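Local coordinates for particle-associated lyase (Acinetobacter bacteriophage AP22, PDB 4Y9V), which probably degrades the capsular polysaccharide of Acinetobacter baumannii as a trimeric phage tailspike lyase that binds the capsular saccharide, at residues Ala472-Gly477 with Gly487-Asp492; Arg481-Ile486 with Thr512-Val517. All coordinates share one frame; numbering follows the deposited sequence. Where two conformers were deposited one is given.

Contact 1 (Ala472-Gly477 with Gly487-Asp492); sequences AWVEDG and GYIIVD
Ala472 and Val474, whose side chains meet Ile489 and Val491, alternate along their strand with Trp473 and Glu475, which lie on its other side. There CB of Glu475 rests on one face of the Trp473 indole ring, 3.3 Å above its plane and displaced toward the rim. Tyr507 packs edge-to-face with the same indole and Arg469 makes a cation-pi contact, while Trp473 NE1 hydrogen-bonds to Ser509 OG. In the Glu475 carboxylate, OE2 is met on its anti side by N of Asp476, at 2.8 Å and 24° out of plane; Ser511 OG is a second partner of that oxygen. Across the contact everything is apolar. The methyl of Ala472 touches two branches at once, its CB being 3.9 Å from Ile489 CG2 and just as far from Val491 CG2. The Ile489 side chain divides its work: chi1 of -60° puts CG1 beside the backbone N and CG2 anti to it; CG2 goes to Ala472, while the other branch carries CD1 to 4.2 Å from Val474 CG2. No hydrogen bond links the two strands, whose axes lie 8.8 Å apart and run nearly antiparallel at 162°. They are strands of different sheets facing each other through their side chains. Such aliphatic residues pointing inward from two walls are the buried core of a parallel beta-helix, the fold of pectin lyase-like proteins.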
ATOM      1  N   ALA A 472      -9.139  23.496  -6.444  1.00  4.53           N
ATOM      2  CA  ALA A 472      -9.826  23.496  -5.159  1.00  4.44           C
ATOM      3  C   ALA A 472     -10.778  24.685  -5.037  1.00  4.49           C
ATOM      4  O   ALA A 472     -10.411  25.810  -5.372  1.00  5.06           O
ATOM      5  CB  ALA A 472      -8.818  23.567  -4.006  1.00  5.10           C
ATOM      6  N   TRP A 473     -11.961  24.414  -4.474  1.00  4.47           N
ATOM      7  CA  TRP A 473     -12.916  25.480  -4.146  1.00  4.66           C
ATOM      8  C   TRP A 473     -13.755  25.018  -2.960  1.00  4.59           C
ATOM      9  O   TRP A 473     -14.165  23.858  -2.912  1.00  5.07           O
ATOM     10  CB  TRP A 473     -13.816  25.795  -5.324  1.00  4.98           C
ATOM     11  CG  TRP A 473     -14.686  26.999  -5.127  1.00  5.02           C
ATOM     12  CD1 TRP A 473     -14.360  28.196  -4.552  1.00  5.62           C
ATOM     13  CD2 TRP A 473     -16.050  27.132  -5.566  1.00  5.51           C
ATOM     14  NE1 TRP A 473     -15.423  29.059  -4.595  1.00  5.70           N
ATOM     15  CE2 TRP A 473     -16.476  28.443  -5.209  1.00  5.71           C
ATOM     16  CE3 TRP A 473     -16.958  26.282  -6.213  1.00  6.10           C
ATOM     17  CZ2 TRP A 473     -17.764  28.902  -5.505  1.00  6.72           C
ATOM     18  CZ3 TRP A 473     -18.224  26.732  -6.499  1.00  7.70           C
ATOM     19  CH2 TRP A 473     -18.624  28.035  -6.125  1.00  7.72           C
ATOM     20  N   VAL A 474     -14.003  25.929  -2.018  1.00  4.71           N
ATOM     21  CA  VAL A 474     -14.856  25.708  -0.846  1.00  4.73           C
ATOM     22  C   VAL A 474     -15.724  26.953  -0.712  1.00  5.01           C
ATOM     23  O   VAL A 474     -15.184  28.050  -0.656  1.00  5.68           O
ATOM     24  CB  VAL A 474     -14.011  25.494   0.422  1.00  5.22           C
ATOM     25  CG1 VAL A 474     -14.922  25.330   1.635  1.00  5.98           C
ATOM     26  CG2 VAL A 474     -13.065  24.317   0.278  1.00  5.91           C
ATOM     27  N   GLU A 475     -17.062  26.800  -0.627  1.00  4.79           N
ATOM     28  CA  GLU A 475     -17.907  27.977  -0.558  1.00  5.13           C
ATOM     29  C   GLU A 475     -19.314  27.602  -0.060  1.00  5.05           C
ATOM     30  O   GLU A 475     -19.791  26.475  -0.255  1.00  5.65           O
ATOM     31  CB  GLU A 475     -17.970  28.663  -1.932  1.00  5.44           C
ATOM     32  CG  GLU A 475     -18.626  30.073  -1.925  1.00  5.75           C
ATOM     33  CD  GLU A 475     -18.032  30.958  -0.879  1.00  5.79           C
ATOM     34  OE1 GLU A 475     -16.991  31.601  -1.155  1.00  6.73           O
ATOM     35  OE2 GLU A 475     -18.564  30.990   0.259  1.00  5.94           O
ATOM     36  N   ASP A 476     -19.978  28.599   0.512  1.00  5.07           N
ATOM     37  CA  ASP A 476     -21.381  28.447   0.897  1.00  5.19           C
ATOM     38  C   ASP A 476     -22.247  28.229  -0.354  1.00  5.33           C
ATOM     39  O   ASP A 476     -21.854  28.558  -1.469  1.00  6.13           O
ATOM     40  CB  ASP A 476     -21.838  29.670   1.691  1.00  5.43           C
ATOM     41  CG  ASP A 476     -23.127  29.464   2.479  1.00  5.68           C
ATOM     42  OD1 ASP A 476     -23.577  28.288   2.639  1.00  6.68           O
ATOM     43  OD2 ASP A 476     -23.706  30.494   2.930  1.00  6.71           O
ATOM     44  N   GLY A 477     -23.448  27.723  -0.129  1.00  6.02           N
ATOM     45  CA  GLY A 477     -24.374  27.465  -1.192  1.00  6.26           C
ATOM     46  C   GLY A 477     -25.008  28.735  -1.784  1.00  5.86           C
ATOM     47  O   GLY A 477     -25.522  28.683  -2.915  1.00  6.88           O
ATOM     48  N   GLY A 487      -9.401  26.338   7.254  1.00  5.74           N
ATOM     49  CA  GLY A 487      -8.123  26.428   7.925  1.00  6.06           C
ATOM     50  C   GLY A 487      -7.017  26.711   6.929  1.00  5.74           C
ATOM     51  O   GLY A 487      -6.399  27.764   6.887  1.00  7.30           O
ATOM     52  N   TYR A 488      -6.803  25.721   6.053  1.00  5.39           N
ATOM     53  CA  TYR A 488      -5.822  25.872   5.001  1.00  5.43           C
ATOM     54  C   TYR A 488      -6.280  25.168   3.739  1.00  5.01           C
ATOM     55  O   TYR A 488      -7.007  24.178   3.754  1.00  5.34           O
ATOM     56  CB  TYR A 488      -4.429  25.328   5.424  1.00  6.21           C
ATOM     57  CG  TYR A 488      -4.402  23.872   5.792  1.00  6.21           C
ATOM     58  CD1 TYR A 488      -4.717  23.438   7.081  1.00  7.26           C
ATOM     59  CD2 TYR A 488      -4.080  22.908   4.864  1.00  7.16           C
ATOM     60  CE1 TYR A 488      -4.721  22.125   7.431  1.00  7.82           C
ATOM     61  CE2 TYR A 488      -4.045  21.554   5.206  1.00  7.59           C
ATOM     62  CZ  TYR A 488      -4.362  21.178   6.485  1.00  7.70           C
ATOM     63  OH  TYR A 488      -4.345  19.856   6.865  1.00 10.11           O
ATOM     64  N   ILE A 489      -5.785  25.718   2.612  1.00  5.00           N
ATOM     65  CA  ILE A 489      -5.862  25.043   1.323  1.00  4.77           C
ATOM     66  C   ILE A 489      -4.452  25.047   0.731  1.00  4.66           C
ATOM     67  O   ILE A 489      -3.850  26.100   0.551  1.00  5.46           O
ATOM     68  CB  ILE A 489      -6.880  25.641   0.351  1.00  5.17           C
ATOM     69  CG1 ILE A 489      -8.300  25.589   0.941  1.00  5.96           C
ATOM     70  CG2 ILE A 489      -6.789  24.932  -0.999  1.00  5.64           C
ATOM     71  CD1 ILE A 489      -9.343  26.322   0.137  1.00  7.59           C
ATOM     72  N   ILE A 490      -3.941  23.840   0.459  1.00  4.66           N
ATOM     73  CA  ILE A 490      -2.655  23.662  -0.188  1.00  4.71           C
ATOM     74  C   ILE A 490      -2.899  23.013  -1.545  1.00  4.59           C
ATOM     75  O   ILE A 490      -3.543  21.969  -1.614  1.00  5.56           O
ATOM     76  CB  ILE A 490      -1.747  22.757   0.677  1.00  5.25           C
ATOM     77  CG1 ILE A 490      -1.413  23.453   1.993  1.00  5.83           C
ATOM     78  CG2 ILE A 490      -0.516  22.316  -0.084  1.00  5.73           C
ATOM     79  CD1 ILE A 490      -0.734  22.526   3.006  1.00  7.30           C
ATOM     80  N   VAL A 491      -2.420  23.654  -2.610  1.00  4.50           N
ATOM     81  CA  VAL A 491      -2.424  23.086  -3.969  1.00  4.54           C
ATOM     82  C   VAL A 491      -1.031  23.378  -4.497  1.00  4.61           C
ATOM     83  O   VAL A 491      -0.806  24.401  -5.148  1.00  5.08           O
ATOM     84  CB  VAL A 491      -3.528  23.638  -4.855  1.00  4.82           C
ATOM     85  CG1 VAL A 491      -3.510  22.932  -6.209  1.00  5.28           C
ATOM     86  CG2 VAL A 491      -4.910  23.517  -4.203  1.00  5.56           C
ATOM     87  N   ASP A 492      -0.065  22.498  -4.156  1.00  5.04           N
ATOM     88  CA  ASP A 492       1.353  22.849  -4.283  1.00  5.16           C
ATOM     89  C   ASP A 492       2.128  22.025  -5.324  1.00  5.22           C
ATOM     90  O   ASP A 492       3.254  22.431  -5.636  1.00  6.23           O
ATOM     91  CB  ASP A 492       2.060  22.800  -2.949  1.00  5.83           C
ATOM     92  CG  ASP A 492       2.132  21.419  -2.342  1.00  6.00           C
ATOM     93  OD1 ASP A 492       1.491  20.508  -2.838  1.00  6.17           O
ATOM     94  OD2 ASP A 492       2.866  21.282  -1.309  1.00  9.72           O
TER

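Contact 2 (Arg481-Ile486 with Thr512-Val517); sequences RYTVPI and TLATNV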
ATOM      1  N   ARG A 481     -23.657  34.596   1.801  1.00  7.19           N
ATOM      2  CA  ARG A 481     -24.550  34.323   2.925  1.00  7.12           C
ATOM      3  C   ARG A 481     -23.736  34.088   4.163  1.00  7.26           C
ATOM      4  O   ARG A 481     -23.655  34.952   5.039  1.00  9.28           O
ATOM      5  CB  ARG A 481     -25.502  33.170   2.578  1.00  7.07           C
ATOM      6  CG  ARG A 481     -26.417  32.795   3.739  1.00  7.66           C
ATOM      7  CD  ARG A 481     -27.328  31.627   3.426  1.00  7.77           C
ATOM      8  NE  ARG A 481     -26.541  30.391   3.319  1.00  7.14           N
ATOM      9  CZ  ARG A 481     -27.066  29.169   3.493  1.00  7.01           C
ATOM     10  NH1 ARG A 481     -28.355  29.019   3.739  1.00  7.83           N
ATOM     11  NH2 ARG A 481     -26.233  28.116   3.453  1.00  6.90           N
ATOM     12  N   TYR A 482     -23.037  32.923   4.252  1.00  6.72           N
ATOM     13  CA  TYR A 482     -22.095  32.667   5.308  1.00  6.91           C
ATOM     14  C   TYR A 482     -20.727  32.468   4.686  1.00  6.76           C
ATOM     15  O   TYR A 482     -20.575  32.018   3.554  1.00  7.72           O
ATOM     16  CB  TYR A 482     -22.456  31.372   6.109  1.00  7.79           C
ATOM     17  CG  TYR A 482     -23.845  31.416   6.666  1.00  8.01           C
ATOM     18  CD1 TYR A 482     -24.210  32.349   7.627  1.00 10.18           C
ATOM     19  CD2 TYR A 482     -24.856  30.559   6.222  1.00  8.06           C
ATOM     20  CE1 TYR A 482     -25.493  32.428   8.146  1.00 11.07           C
ATOM     21  CE2 TYR A 482     -26.145  30.617   6.693  1.00  9.31           C
ATOM     22  CZ  TYR A 482     -26.458  31.560   7.652  1.00 10.01           C
ATOM     23  OH  TYR A 482     -27.725  31.705   8.186  1.00 13.55           O
ATOM     24  N   THR A 483     -19.693  32.726   5.506  1.00  7.20           N
ATOM     25  CA  THR A 483     -18.351  32.219   5.209  1.00  6.89           C
ATOM     26  C   THR A 483     -18.280  30.784   5.703  1.00  6.65           C
ATOM     27  O   THR A 483     -18.628  30.497   6.858  1.00  7.29           O
ATOM     28  CB  THR A 483     -17.303  33.095   5.907  1.00  7.64           C
ATOM     29  OG1 THR A 483     -17.343  34.371   5.248  1.00 10.45           O
ATOM     30  CG2 THR A 483     -15.934  32.515   5.786  1.00  8.33           C
ATOM     31  N   VAL A 484     -17.816  29.878   4.840  1.00  6.20           N
ATOM     32  CA  VAL A 484     -17.452  28.528   5.289  1.00  6.00           C
ATOM     33  C   VAL A 484     -16.058  28.646   5.890  1.00  5.87           C
ATOM     34  O   VAL A 484     -15.140  29.028   5.163  1.00  6.19           O
ATOM     35  CB  VAL A 484     -17.471  27.519   4.140  1.00  6.16           C
ATOM     36  CG1 VAL A 484     -16.957  26.185   4.624  1.00  6.78           C
ATOM     37  CG2 VAL A 484     -18.889  27.407   3.562  1.00  7.08           C
ATOM     38  N   PRO A 485     -15.853  28.394   7.180  1.00  6.02           N
ATOM     39  CA  PRO A 485     -14.494  28.515   7.740  1.00  6.01           C
ATOM     40  C   PRO A 485     -13.567  27.548   7.062  1.00  5.72           C
ATOM     41  O   PRO A 485     -13.896  26.369   6.881  1.00  6.10           O
ATOM     42  CB  PRO A 485     -14.697  28.153   9.217  1.00  6.99           C
ATOM     43  CG  PRO A 485     -16.169  28.399   9.503  1.00  8.12           C
ATOM     44  CD  PRO A 485     -16.831  27.953   8.212  1.00  6.85           C
ATOM     45  N   ILE A 486     -12.356  28.032   6.704  1.00  6.11           N
ATOM     46  CA  ILE A 486     -11.315  27.253   6.072  1.00  5.78           C
ATOM     47  C   ILE A 486     -10.068  27.435   6.892  1.00  6.21           C
ATOM     48  O   ILE A 486      -9.664  28.579   7.163  1.00  7.76           O
ATOM     49  CB  ILE A 486     -11.096  27.686   4.601  1.00  5.76           C
ATOM     50  CG1 ILE A 486     -12.352  27.407   3.760  1.00  6.16           C
ATOM     51  CG2 ILE A 486      -9.847  27.071   4.020  1.00  6.80           C
ATOM     52  CD1 ILE A 486     -12.357  28.139   2.452  1.00  7.06           C
ATOM     53  N   THR A 512     -12.827  31.445   0.316  1.00  5.53           N
ATOM     54  CA  THR A 512     -11.424  31.167   0.072  1.00  5.64           C
ATOM     55  C   THR A 512     -10.535  32.415   0.243  1.00  6.23           C
ATOM     56  O   THR A 512      -9.306  32.250   0.361  1.00  7.18           O
ATOM     57  CB  THR A 512     -11.178  30.520  -1.295  1.00  5.68           C
ATOM     58  OG1 THR A 512     -11.667  31.419  -2.291  1.00  6.08           O
ATOM     59  CG2 THR A 512     -11.831  29.159  -1.413  1.00  6.05           C
ATOM     60  N   LEU A 513     -11.126  33.611   0.275  1.00  6.79           N
ATOM     61  CA  LEU A 513     -10.392  34.857   0.433  1.00  7.13           C
ATOM     62  C   LEU A 513     -10.540  35.446   1.828  1.00  7.80           C
ATOM     63  O   LEU A 513     -10.016  36.554   2.098  1.00  9.51           O
ATOM     64  CB  LEU A 513     -10.857  35.848  -0.627  1.00  7.75           C
ATOM     65  CG  LEU A 513     -10.562  35.468  -2.080  1.00  9.38           C
ATOM     66  CD1 LEU A 513     -11.218  36.429  -3.026  1.00 12.06           C
ATOM     67  CD2 LEU A 513      -9.073  35.370  -2.280  1.00 11.37           C
ATOM     68  N   ALA A 514     -11.225  34.794   2.736  1.00  7.36           N
ATOM     69  CA  ALA A 514     -11.452  35.375   4.058  1.00  7.96           C
ATOM     70  C   ALA A 514     -10.158  35.540   4.808  1.00  8.07           C
ATOM     71  O   ALA A 514      -9.184  34.828   4.587  1.00  8.44           O
ATOM     72  CB  ALA A 514     -12.457  34.492   4.828  1.00  9.07           C
ATOM     73  N   THR A 515     -10.188  36.514   5.716  0.67 10.56           N
ATOM     74  CA  THR A 515      -9.001  36.980   6.427  0.67 12.53           C
ATOM     75  C   THR A 515      -8.123  35.896   6.989  0.67 13.12           C
ATOM     76  O   THR A 515      -6.894  35.824   6.850  0.67 15.18           O
ATOM     77  CB  THR A 515      -9.421  37.957   7.542  0.67 17.01           C
ATOM     78  OG1 THR A 515     -10.186  39.004   7.017  0.67 21.10           O
ATOM     79  CG2 THR A 515      -8.143  38.619   8.037  0.67 24.19           C
ATOM     80  N   ASN A 516      -8.767  34.955   7.686  0.67 13.07           N
ATOM     81  CA  ASN A 516      -7.845  34.020   8.365  0.67 11.61           C
ATOM     82  C   ASN A 516      -7.384  32.810   7.583  0.67  9.15           C
ATOM     83  O   ASN A 516      -6.678  31.986   8.145  0.67 10.00           O
ATOM     84  CB  ASN A 516      -8.515  33.642   9.684  0.67 14.74           C
ATOM     85  CG  ASN A 516      -8.524  34.868  10.612  0.67 20.50           C
ATOM     86  OD1 ASN A 516      -7.526  35.602  10.818  0.67 26.18           O
ATOM     87  ND2 ASN A 516      -9.717  35.023  11.176  0.67 31.27           N
ATOM     88  N   VAL A 517      -7.787  32.704   6.333  1.00  8.22           N
ATOM     89  CA  VAL A 517      -7.484  31.535   5.514  1.00  7.04           C
ATOM     90  C   VAL A 517      -6.031  31.554   5.093  1.00  7.15           C
ATOM     91  O   VAL A 517      -5.533  32.595   4.664  1.00 10.35           O
ATOM     92  CB  VAL A 517      -8.389  31.518   4.270  1.00  7.53           C
ATOM     93  CG1 VAL A 517      -8.029  30.375   3.345  1.00  8.96           C
ATOM     94  CG2 VAL A 517      -9.853  31.444   4.695  1.00  8.87           C
TER
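Two loops of the beta-helix come together here: one leads out of strand 470-476 and ends at Ile486, the other closes with a type I turn, Ala514 to Val517, just ahead of strand 518-531. The turn is held by Val517 N hydrogen-bonding to Ala514 O at 3.1 Å. Ile486 does most of the touching, reaching the second loop at two places. Its CG1 stands beside the backbone N and the chain is then extended (chi2 164°), which takes CD1 to the start of the other loop, 4.0 Å from Thr512 CA and about as far from Thr512 CG2. The second branch, CG2, meets Val517 CG1 at 3.8 Å, the two side chains crossing at a slant. Val517 uses both its methyls, for CG2 lies 3.8 Å from the carbonyl O of Ile486. Farther out, Thr483 presents its methyl, CG2 sitting 4.1 Å from Ala514 CB where both residues are partly exposed. The threonine hydroxyls look elsewhere: Thr512 OG1, beside both its backbone N and its carbonyl carbon, bonds to Tyr507 O and Ser509 N, and Thr483 OG1 to Gln510 NE2. No hydrogen bond crosses between the two segments; methyls meet methyls and backbone atoms. Polar bonds between the loops lie just upstream of Thr512, from Gln510 and from Ser511 OG to Val484 N, flanking the apolar contact of Ile486.

In the fold
The segments alternate along the chain, 472-477, 481-486, 487-492, 512-517, so the two contacts interlock, their centres about 9 Å apart. Strand 470-476 gives contact 1 its first half; the loop after it supplies 481-486 and runs directly into strand 486-496, the other half. Contact 2 then ties that loop to the chain leading into strand 518-531. Between them, Asp476 OD1 forms a salt bridge with Arg481 NH2 at 2.8 Å. Strand 486-496 faces the core with Ile489 and Val491 and Val495 of a second subunit with Ile490, so contact 1 sits directly behind a subunit interface of the trimer, in late beta-helix coils away from the glycan pocket.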